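Local coordinates for protein putative HAD-hydrolase YfnB (Bacillus subtilis, PDB 3ED5) that probably hydrolyses phosphate esters as a member of the HAD-like hydrolase superfamily, possibly acting on 5'-nucleotides, at residues A[120-126]-A[145-151]; A[47-52]-A[73-77]; A[186-191]-A[210-216]. All coordinates share one frame; numbering follows the deposited sequence.

Interaction 1 and interaction 3 belong to the Rossmann-like core, interaction 2 to the helical cap; the three close one after another along the chain. Two of them approach the active site: in interaction 1 the side chain of Thr125 is about 5 Å from that of Asp13, the nucleophile by similarity, and in interaction 3 the side chain of Ile190 is about 8 Å from it. Their centres are 20 Å apart, yet their nearest atoms come within about 5 Å without touching. Interaction 2 lies away from the annotated site, its centre 28 Å from that of interaction 1 and 23 Å from that of interaction 3, with nearest atoms about 10 Å off in both cases.

Interaction 1 of 3, residues A[120-126]-A[145-151]. With FMT (formic acid), chain C.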
loop_
_atom_site.group_PDB
_atom_site.type_symbol
_atom_site.label_atom_id
_atom_site.label_comp_id
_atom_site.label_asym_id
_atom_site.label_seq_id
_atom_site.Cartn_x
_atom_site.Cartn_y
_atom_site.Cartn_z
ATOM N N ASP A 120 7.177 11.192 14.439
ATOM C CA ASP A 120 7.773 11.413 13.125
ATOM C C ASP A 120 7.123 10.421 12.168
ATOM O O ASP A 120 7.134 9.200 12.413
ATOM C CB ASP A 120 9.279 11.189 13.177
ATOM C CG ASP A 120 9.979 12.190 14.062
ATOM O OD1 ASP A 120 9.524 13.347 14.130
ATOM O OD2 ASP A 120 10.995 11.808 14.679
ATOM N N LEU A 121 6.516 10.925 11.092
ATOM C CA LEU A 121 5.785 10.026 10.190
ATOM C C LEU A 121 6.529 9.822 8.872
ATOM O O LEU A 121 7.053 10.774 8.304
ATOM C CB LEU A 121 4.388 10.599 9.887
ATOM C CG LEU A 121 3.580 11.104 11.079
ATOM C CD1 LEU A 121 2.205 11.627 10.629
ATOM C CD2 LEU A 121 3.438 10.031 12.191
ATOM N N TYR A 122 6.549 8.586 8.385
ATOM C CA TYR A 122 7.163 8.287 7.103
ATOM C C TYR A 122 6.215 7.390 6.312
ATOM O O TYR A 122 5.410 6.656 6.889
ATOM C CB TYR A 122 8.454 7.514 7.241
ATOM C CG TYR A 122 9.495 8.337 7.966
ATOM C CD1 TYR A 122 10.370 9.153 7.241
ATOM C CD2 TYR A 122 9.561 8.330 9.354
ATOM C CE1 TYR A 122 11.331 9.947 7.901
ATOM C CE2 TYR A 122 10.541 9.127 10.034
ATOM C CZ TYR A 122 11.395 9.919 9.288
ATOM O OH TYR A 122 12.361 10.704 9.897
ATOM N N ILE A 123 6.385 7.424 5.001
ATOM C CA ILE A 123 5.644 6.513 4.102
ATOM C C ILE A 123 6.588 5.386 3.641
ATOM O O ILE A 123 7.744 5.658 3.312
ATOM C CB ILE A 123 5.111 7.239 2.843
ATOM C CG1 ILE A 123 3.996 8.249 3.194
ATOM C CG2 ILE A 123 4.620 6.192 1.782
ATOM C CD1 ILE A 123 2.710 7.592 3.703
ATOM N N VAL A 124 6.086 4.137 3.625
ATOM C CA VAL A 124 6.829 2.990 3.095
ATOM C C VAL A 124 5.896 2.294 2.092
ATOM O O VAL A 124 4.836 1.779 2.466
ATOM C CB VAL A 124 7.391 2.027 4.194
ATOM C CG1 VAL A 124 8.550 2.772 4.975
ATOM C CG2 VAL A 124 6.261 1.524 5.168
ATOM N N THR A 125 6.277 2.369 0.830
ATOM C CA THR A 125 5.364 1.871 -0.228
ATOM C C THR A 125 6.089 1.163 -1.380
ATOM O O THR A 125 7.192 1.559 -1.773
ATOM C CB THR A 125 4.431 3.031 -0.750
ATOM O OG1 THR A 125 3.470 2.485 -1.702
ATOM C CG2 THR A 125 5.255 4.130 -1.470
ATOM N N ASN A 126 5.432 0.119 -1.931
ATOM C CA ASN A 126 5.895 -0.551 -3.158
ATOM C C ASN A 126 5.177 0.030 -4.403
ATOM O O ASN A 126 5.471 -0.364 -5.534
ATOM C CB ASN A 126 5.544 -2.051 -3.118
ATOM C CG ASN A 126 6.498 -2.856 -2.288
ATOM O OD1 ASN A 126 7.509 -2.333 -1.787
ATOM N ND2 ASN A 126 6.193 -4.129 -2.121
ATOM N N PHE A 145 4.196 14.048 6.233
ATOM C CA PHE A 145 5.285 13.030 6.276
ATOM C C PHE A 145 6.658 13.630 6.087
ATOM O O PHE A 145 6.880 14.479 5.211
ATOM C CB PHE A 145 5.008 11.947 5.229
ATOM C CG PHE A 145 3.732 11.216 5.502
ATOM C CD1 PHE A 145 3.719 10.121 6.370
ATOM C CD2 PHE A 145 2.522 11.666 4.957
ATOM C CE1 PHE A 145 2.509 9.452 6.679
ATOM C CE2 PHE A 145 1.284 10.974 5.237
ATOM C CZ PHE A 145 1.283 9.881 6.105
ATOM N N LYS A 146 7.579 13.221 6.958
ATOM C CA LYS A 146 8.967 13.646 6.891
ATOM C C LYS A 146 9.689 13.155 5.644
ATOM O O LYS A 146 10.540 13.861 5.100
ATOM C CB LYS A 146 9.704 13.142 8.116
ATOM C CG LYS A 146 9.195 13.713 9.421
ATOM C CD LYS A 146 10.000 14.860 9.897
ATOM C CE LYS A 146 11.044 14.424 10.927
ATOM N NZ LYS A 146 12.061 13.477 10.327
ATOM N N ASP A 147 9.363 11.945 5.193
ATOM C CA ASP A 147 9.923 11.388 3.962
ATOM C C ASP A 147 9.014 10.271 3.419
ATOM O O ASP A 147 8.133 9.765 4.137
ATOM C CB ASP A 147 11.355 10.874 4.198
ATOM C CG ASP A 147 12.248 11.008 2.979
ATOM O OD1 ASP A 147 11.774 11.087 1.804
ATOM O OD2 ASP A 147 13.474 11.016 3.210
ATOM N N ILE A 148 9.231 9.920 2.160
ATOM C CA ILE A 148 8.453 8.897 1.438
ATOM C C ILE A 148 9.468 7.950 0.806
ATOM O O ILE A 148 10.298 8.385 -0.011
ATOM C CB ILE A 148 7.556 9.570 0.386
ATOM C CG1 ILE A 148 6.560 10.479 1.113
ATOM C CG2 ILE A 148 6.807 8.518 -0.495
ATOM C CD1 ILE A 148 5.727 11.315 0.205
ATOM N N PHE A 149 9.445 6.686 1.225
ATOM C CA PHE A 149 10.398 5.703 0.753
ATOM C C PHE A 149 9.713 4.751 -0.219
ATOM O O PHE A 149 8.877 3.944 0.183
ATOM C CB PHE A 149 10.994 4.927 1.905
ATOM C CG PHE A 149 11.679 5.807 2.914
ATOM C CD1 PHE A 149 12.902 6.442 2.602
ATOM C CD2 PHE A 149 11.109 6.016 4.152
ATOM C CE1 PHE A 149 13.565 7.274 3.539
ATOM C CE2 PHE A 149 11.773 6.844 5.114
ATOM C CZ PHE A 149 12.998 7.470 4.786
ATOM N N VAL A 150 10.122 4.857 -1.480
ATOM C CA VAL A 150 9.519 4.056 -2.553
ATOM C C VAL A 150 10.449 2.898 -2.934
ATOM O O VAL A 150 11.668 3.094 -3.070
ATOM C CB VAL A 150 9.169 4.981 -3.763
ATOM C CG1 VAL A 150 8.169 6.069 -3.315
ATOM C CG2 VAL A 150 10.387 5.636 -4.385
ATOM N N SER A 151 9.886 1.702 -3.085
ATOM C CA SER A 151 10.671 0.494 -3.411
ATOM C C SER A 151 11.606 0.708 -4.610
ATOM O O SER A 151 12.727 0.226 -4.634
ATOM C CB SER A 151 9.741 -0.722 -3.678
ATOM O OG SER A 151 8.799 -0.416 -4.694
HETATM C C FMT C . 2.865 -2.389 -0.472
HETATM O O1 FMT C . 2.325 -2.711 -1.517
HETATM O O2 FMT C . 3.464 -1.316 -0.423
#
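Tyr122 crosses to the neighbouring strand and meets Phe149, Asp147 and Lys146 in turn. Its CG stands anti to the carbonyl carbon (chi1 -64°), which carries the ring there: CB faces Asp147 O, CG comes near Phe149 CE2, and Tyr122 CD1 lies 3.4 Å from Phe149 CE2. The two rings are near parallel but slid apart, with centroids 5.7 Å from each other and little overlap. Further out, Tyr122 CE1 meets Lys146 CB at 3.6 Å, while Asp147 CB sits at the ring edge. At the tip, Lys146 NZ donates to Tyr122 OH at 2.8 Å, the bent lysine chain curling back. On the other face of the sheet, Ile123 CD1 sits over a face of the Phe145 ring, 3.6 Å from its centroid and 17° off the normal, a CH-pi contact. The backbones pair in parallel: Ile123 gives its N-H to Asp147 O and takes that of Phe149, and Thr125 does the same with Phe149 O and Ser151 N (3.0 Å from Thr125 O). Beyond the strand end, Asn126 N binds an oxygen of a formic acid, probably from the crystallisation liquor, at 2.9 Å. Strand 147-150 is outermost in the sheet and strand 120-125 lies between it and strand 9-12; in this beta-alpha-beta crossover, helix 129-138 covers Ile123, Ile148 and Val150, while Leu121 and Phe145 reach helix 108-116.

Interaction 2 of 3, residues A[47-52]-A[73-77]; sequences QYKTIN and RFSAL. With FMT (formic acid), chain E; FMT (formic acid), chain B.
Arg73 NH1 donates a hydrogen bond to Asn52 OD1, at 2.9 Å and an angle of 163°, the one such bond between segments 47-52 and 73-77. The oxygen lies at the guanidinium edge, in its plane, whereas the donor is tilted out of the amide plane. The amide's other end is used too, Asn52 ND2 giving one bond to an oxygen of a formic acid molecule, probably from the crystallisation liquor, and one to a water that NH1 also meets weakly. A second formic acid, probably of the same origin, takes bonds through its O1 from Arg73 NH1 (2.9 Å) and NH2, and Glu91 forms a salt bridge with NH2, so several partners fix the rotation of the guanidinium. A lysine in place of Arg73 would probably keep the charge but leave Asn52 OD1 or Glu91 without its mate, as one ammonium could hardly serve both. Tyr48 OH rests over a face of the guanidinium, 3.4 Å from Arg73 NH1, at an angle too poor for a hydrogen bond.

Helices 42-60 and 66-80 belong to the helical cap of this HAD protein, and the two short segments run 131° apart with axes 9.8 Å from each other.

Among the aromatic contacts, the rings of Tyr48 and Phe74 are almost parallel but displaced, so that they barely overlap; Tyr48 CE1 meets Phe74 CE1 at 3.4 Å. Tyr48 has CG anti to its own backbone N (chi1 171°), and this turns the ring toward helix 66-80.

The apolar contacts come from Leu77 and Ile51. Leu77 CD2 lies 3.8 Å from Tyr48 CB and its other methyl, CD1, 4.0 Å from Gln47 CB. Ile51 extends CD1 to Leu77 CD1, at 4.1 Å, and turns CG2 to Ala76 CB.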
loop_
_atom_site.group_PDB
_atom_site.type_symbol
_atom_site.label_atom_id
_atom_site.label_comp_id
_atom_site.label_asym_id
_atom_site.label_seq_id
_atom_site.Cartn_x
_atom_site.Cartn_y
_atom_site.Cartn_z
ATOM N N GLN A 47 -11.507 -12.358 -11.602
ATOM C CA GLN A 47 -10.242 -12.898 -12.144
ATOM C C GLN A 47 -9.126 -11.850 -12.171
ATOM O O GLN A 47 -7.966 -12.191 -11.853
ATOM C CB GLN A 47 -10.404 -13.545 -13.528
ATOM C CG GLN A 47 -11.207 -14.864 -13.532
ATOM C CD GLN A 47 -10.716 -15.959 -12.579
ATOM O OE1 GLN A 47 -9.559 -16.425 -12.632
ATOM N NE2 GLN A 47 -11.628 -16.414 -11.720
ATOM N N TYR A 48 -9.459 -10.598 -12.520
ATOM C CA TYR A 48 -8.474 -9.509 -12.471
ATOM C C TYR A 48 -7.854 -9.451 -11.072
ATOM O O TYR A 48 -6.613 -9.398 -10.899
ATOM C CB TYR A 48 -9.063 -8.114 -12.800
ATOM C CG TYR A 48 -8.022 -7.056 -12.510
ATOM C CD1 TYR A 48 -6.920 -6.912 -13.359
ATOM C CD2 TYR A 48 -8.082 -6.263 -11.359
ATOM C CE1 TYR A 48 -5.912 -6.008 -13.090
ATOM C CE2 TYR A 48 -7.077 -5.326 -11.077
ATOM C CZ TYR A 48 -5.989 -5.205 -11.946
ATOM O OH TYR A 48 -4.991 -4.285 -11.691
ATOM N N LYS A 49 -8.716 -9.471 -10.059
ATOM C CA LYS A 49 -8.185 -9.353 -8.692
ATOM C C LYS A 49 -7.259 -10.519 -8.328
ATOM O O LYS A 49 -6.209 -10.281 -7.718
ATOM C CB LYS A 49 -9.304 -9.157 -7.667
ATOM C CG LYS A 49 -10.031 -7.801 -7.835
ATOM C CD LYS A 49 -10.893 -7.494 -6.616
ATOM C CE LYS A 49 -11.587 -6.136 -6.708
ATOM N NZ LYS A 49 -12.995 -6.254 -7.209
ATOM N N THR A 50 -7.599 -11.740 -8.754
ATOM C CA THR A 50 -6.781 -12.898 -8.431
ATOM C C THR A 50 -5.440 -12.838 -9.182
ATOM O O THR A 50 -4.367 -13.105 -8.593
ATOM C CB THR A 50 -7.521 -14.235 -8.741
ATOM O OG1 THR A 50 -8.780 -14.258 -8.031
ATOM C CG2 THR A 50 -6.666 -15.436 -8.308
ATOM N N ILE A 51 -5.526 -12.519 -10.477
ATOM C CA ILE A 51 -4.329 -12.379 -11.313
ATOM C C ILE A 51 -3.422 -11.283 -10.753
ATOM O O ILE A 51 -2.221 -11.512 -10.571
ATOM C CB ILE A 51 -4.682 -12.034 -12.739
ATOM C CG1 ILE A 51 -5.253 -13.299 -13.400
ATOM C CG2 ILE A 51 -3.459 -11.582 -13.550
ATOM C CD1 ILE A 51 -6.080 -13.044 -14.735
ATOM N N ASN A 52 -4.008 -10.119 -10.485
ATOM C CA ASN A 52 -3.243 -8.969 -10.020
ATOM C C ASN A 52 -2.566 -9.322 -8.696
ATOM O O ASN A 52 -1.350 -9.047 -8.514
ATOM C CB ASN A 52 -4.136 -7.738 -9.882
ATOM C CG ASN A 52 -3.352 -6.493 -9.517
ATOM O OD1 ASN A 52 -2.379 -6.147 -10.183
ATOM N ND2 ASN A 52 -3.777 -5.810 -8.450
ATOM N N ARG A 73 -0.608 -7.553 -16.442
ATOM C CA ARG A 73 -1.849 -7.973 -15.772
ATOM C C ARG A 73 -3.064 -7.824 -16.707
ATOM O O ARG A 73 -3.910 -8.734 -16.780
ATOM C CB ARG A 73 -2.072 -7.225 -14.448
ATOM C CG ARG A 73 -2.119 -5.696 -14.609
ATOM C CD ARG A 73 -1.958 -5.032 -13.208
ATOM N NE ARG A 73 -1.807 -3.585 -13.283
ATOM C CZ ARG A 73 -1.712 -2.813 -12.197
ATOM N NH1 ARG A 73 -1.838 -3.373 -10.984
ATOM N NH2 ARG A 73 -1.565 -1.503 -12.319
ATOM N N PHE A 74 -3.148 -6.715 -17.437
ATOM C CA PHE A 74 -4.352 -6.524 -18.305
ATOM C C PHE A 74 -4.327 -7.354 -19.567
ATOM O O PHE A 74 -5.383 -7.744 -20.071
ATOM C CB PHE A 74 -4.594 -5.048 -18.641
ATOM C CG PHE A 74 -4.903 -4.238 -17.433
ATOM C CD1 PHE A 74 -6.104 -4.417 -16.757
ATOM C CD2 PHE A 74 -3.961 -3.336 -16.918
ATOM C CE1 PHE A 74 -6.359 -3.669 -15.558
ATOM C CE2 PHE A 74 -4.215 -2.611 -15.760
ATOM C CZ PHE A 74 -5.398 -2.786 -15.079
ATOM N N SER A 75 -3.142 -7.636 -20.093
ATOM C CA SER A 75 -3.071 -8.559 -21.220
ATOM C C SER A 75 -3.335 -9.999 -20.768
ATOM O O SER A 75 -4.030 -10.732 -21.486
ATOM C CB SER A 75 -1.767 -8.440 -22.007
ATOM O OG SER A 75 -0.683 -8.288 -21.121
ATOM N N ALA A 76 -2.828 -10.388 -19.591
ATOM C CA ALA A 76 -3.150 -11.740 -19.049
ATOM C C ALA A 76 -4.658 -11.916 -18.884
ATOM O O ALA A 76 -5.218 -12.960 -19.250
ATOM C CB ALA A 76 -2.448 -11.975 -17.711
ATOM N N LEU A 77 -5.323 -10.891 -18.354
ATOM C CA LEU A 77 -6.780 -10.965 -18.178
ATOM C C LEU A 77 -7.501 -10.986 -19.524
ATOM O O LEU A 77 -8.266 -11.933 -19.829
ATOM C CB LEU A 77 -7.260 -9.766 -17.354
ATOM C CG LEU A 77 -8.769 -9.684 -17.125
ATOM C CD1 LEU A 77 -9.227 -10.800 -16.177
ATOM C CD2 LEU A 77 -9.115 -8.274 -16.593
HETATM C C FMT E . -6.369 -6.628 -6.495
HETATM O O1 FMT E . -6.431 -6.042 -7.569
HETATM O O2 FMT E . -5.880 -7.746 -6.347
HETATM C C FMT B . -1.088 -0.442 -8.637
HETATM O O1 FMT B . -1.976 -1.002 -9.256
HETATM O O2 FMT B . -0.043 -0.078 -9.148
HETATM O O HOH W 1 -2.918 -3.042 -8.001
#

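Interaction 3 of 3, residues A[186-191]-A[210-216]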
loop_
_atom_site.group_PDB
_atom_site.type_symbol
_atom_site.label_atom_id
_atom_site.label_comp_id
_atom_site.label_asym_id
_atom_site.label_seq_id
_atom_site.Cartn_x
_atom_site.Cartn_y
_atom_site.Cartn_z
ATOM N N LEU A 186 -0.393 -8.393 5.054
ATOM C CA LEU A 186 0.356 -9.361 5.867
ATOM C C LEU A 186 1.725 -9.656 5.271
ATOM O O LEU A 186 2.708 -9.820 6.005
ATOM C CB LEU A 186 -0.410 -10.684 5.958
ATOM C CG LEU A 186 -1.670 -10.644 6.809
ATOM C CD1 LEU A 186 -2.323 -12.043 6.694
ATOM C CD2 LEU A 186 -1.281 -10.378 8.240
ATOM N N THR A 187 1.764 -9.705 3.936
ATOM C CA THR A 187 2.961 -10.124 3.234
ATOM C C THR A 187 3.994 -9.026 3.026
ATOM O O THR A 187 5.189 -9.333 3.059
ATOM C CB THR A 187 2.651 -10.813 1.886
ATOM O OG1 THR A 187 1.922 -9.917 1.037
ATOM C CG2 THR A 187 1.809 -12.091 2.093
ATOM N N ALA A 188 3.569 -7.785 2.803
ATOM C CA ALA A 188 4.509 -6.699 2.558
ATOM C C ALA A 188 4.807 -5.990 3.853
ATOM O O ALA A 188 5.989 -5.708 4.152
ATOM C CB ALA A 188 3.961 -5.690 1.566
ATOM N N ASP A 189 3.749 -5.671 4.613
ATOM C CA ASP A 189 3.924 -4.773 5.794
ATOM C C ASP A 189 4.217 -5.533 7.065
ATOM O O ASP A 189 5.174 -5.212 7.791
ATOM C CB ASP A 189 2.684 -3.891 5.998
ATOM C CG ASP A 189 2.389 -3.018 4.801
ATOM O OD1 ASP A 189 3.326 -2.350 4.314
ATOM O OD2 ASP A 189 1.216 -3.043 4.349
ATOM N N ILE A 190 3.423 -6.556 7.356
ATOM C CA ILE A 190 3.585 -7.239 8.628
ATOM C C ILE A 190 4.797 -8.166 8.599
ATOM O O ILE A 190 5.671 -8.060 9.446
ATOM C CB ILE A 190 2.300 -7.959 9.072
ATOM C CG1 ILE A 190 1.080 -7.006 9.007
ATOM C CG2 ILE A 190 2.491 -8.563 10.449
ATOM C CD1 ILE A 190 1.233 -5.655 9.815
ATOM N N LYS A 191 4.889 -9.028 7.591
ATOM C CA LYS A 191 6.080 -9.856 7.415
ATOM C C LYS A 191 7.312 -8.961 7.259
ATOM O O LYS A 191 8.331 -9.216 7.871
ATOM C CB LYS A 191 5.945 -10.780 6.214
ATOM C CG LYS A 191 7.146 -11.734 6.024
ATOM C CD LYS A 191 7.303 -12.015 4.496
ATOM C CE LYS A 191 6.263 -12.970 3.953
ATOM N NZ LYS A 191 5.685 -12.466 2.640
ATOM N N ASN A 210 -6.027 -14.753 8.517
ATOM C CA ASN A 210 -4.599 -14.736 8.406
ATOM C C ASN A 210 -4.074 -16.059 7.831
ATOM O O ASN A 210 -3.543 -16.878 8.569
ATOM C CB ASN A 210 -3.994 -14.449 9.781
ATOM C CG ASN A 210 -2.539 -14.031 9.688
ATOM O OD1 ASN A 210 -1.828 -14.422 8.750
ATOM N ND2 ASN A 210 -2.090 -13.232 10.643
ATOM N N VAL A 211 -4.231 -16.258 6.515
ATOM C CA VAL A 211 -3.876 -17.535 5.857
ATOM C C VAL A 211 -2.389 -17.904 6.057
ATOM O O VAL A 211 -2.085 -19.041 6.458
ATOM C CB VAL A 211 -4.286 -17.583 4.340
ATOM C CG1 VAL A 211 -4.186 -19.008 3.794
ATOM C CG2 VAL A 211 -5.711 -17.012 4.129
ATOM N N PRO A 212 -1.460 -16.940 5.838
ATOM C CA PRO A 212 -0.040 -17.279 6.067
ATOM C C PRO A 212 0.388 -17.405 7.538
ATOM O O PRO A 212 1.516 -17.869 7.816
ATOM C CB PRO A 212 0.715 -16.136 5.383
ATOM C CG PRO A 212 -0.244 -15.018 5.329
ATOM C CD PRO A 212 -1.611 -15.615 5.201
ATOM N N GLU A 213 -0.502 -17.018 8.457
ATOM C CA GLU A 213 -0.205 -16.963 9.892
ATOM C C GLU A 213 1.005 -16.083 10.194
ATOM O O GLU A 213 1.913 -16.483 10.927
ATOM C CB GLU A 213 -0.014 -18.355 10.490
ATOM C CG GLU A 213 -1.224 -19.262 10.338
ATOM C CD GLU A 213 -1.003 -20.633 10.962
ATOM O OE1 GLU A 213 -0.183 -20.759 11.906
ATOM O OE2 GLU A 213 -1.663 -21.593 10.508
ATOM N N ILE A 214 1.007 -14.886 9.608
ATOM C CA ILE A 214 2.025 -13.865 9.881
ATOM C C ILE A 214 1.452 -13.023 11.025
ATOM O O ILE A 214 0.485 -12.255 10.817
ATOM C CB ILE A 214 2.277 -13.020 8.619
ATOM C CG1 ILE A 214 2.861 -13.911 7.516
ATOM C CG2 ILE A 214 3.192 -11.818 8.924
ATOM C CD1 ILE A 214 2.899 -13.264 6.145
ATOM N N ILE A 215 2.031 -13.158 12.219
ATOM C CA ILE A 215 1.412 -12.578 13.424
ATOM C C ILE A 215 1.879 -11.138 13.751
ATOM O O ILE A 215 3.031 -10.924 14.137
ATOM C CB ILE A 215 1.582 -13.482 14.690
ATOM C CG1 ILE A 215 1.183 -14.949 14.413
ATOM C CG2 ILE A 215 0.805 -12.890 15.925
ATOM C CD1 ILE A 215 -0.236 -15.159 13.864
ATOM N N PRO A 216 0.960 -10.166 13.661
ATOM C CA PRO A 216 1.315 -8.762 13.933
ATOM C C PRO A 216 1.395 -8.470 15.445
ATOM O O PRO A 216 0.824 -9.222 16.240
ATOM C CB PRO A 216 0.142 -8.003 13.317
ATOM C CG PRO A 216 -1.020 -8.929 13.513
ATOM C CD PRO A 216 -0.465 -10.321 13.321
#
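The flat amide of Asn210 meets both methyls of Leu186 on one and the same face. Leu186 CD1 comes tight against the oxygen side, 3.2 Å from Asn210 OD1, and Leu186 CD2 lies 3.8 Å from Asn210 ND2. The polar edge of the amide is turned to its own loop: ND2 donates to Ile214 O at 2.8 Å and 172°, with that oxygen lying in the amide plane, while OD1 accepts Ile214 N at 3.0 Å from a donor tilted out of the plane. Two bonds to a single residue thus hold the group from turning and span the type I turn running from Asn210 to Glu213. The ring of Pro212, inside that turn, adds CG and CD to the surroundings of Leu186 CD1.

Ile214 is pressed against the first turn of helix 186-195. Its CD1 stands 3.5 Å from Leu186 O, and its CG2 is as close to Lys191 N; Lys191 N is hydrogen-bonded to Leu186 O, five residues back, the spacing of a pi turn. Ile214 CG2, set anti to the backbone N, also touches Ile190 CG2 at 3.7 Å. The same Ile190 methyl continues to Pro216 CB, so one branch serves both residues, and Pro216 in turn lies on Thr200 and Trp202 of strand 199-203.

The loop between strands 199-203 and 218-220 is therefore packed on the start of the helix that follows strand 179-183. Asp184, in the loop after that strand, and Asp189, in the first turns of the helix, fit the Gly-Asp-x-x-x-x-Asp pattern, consistent with motif IV of the HAD fold; Asp189 touches Asp13, the nucleophile by similarity.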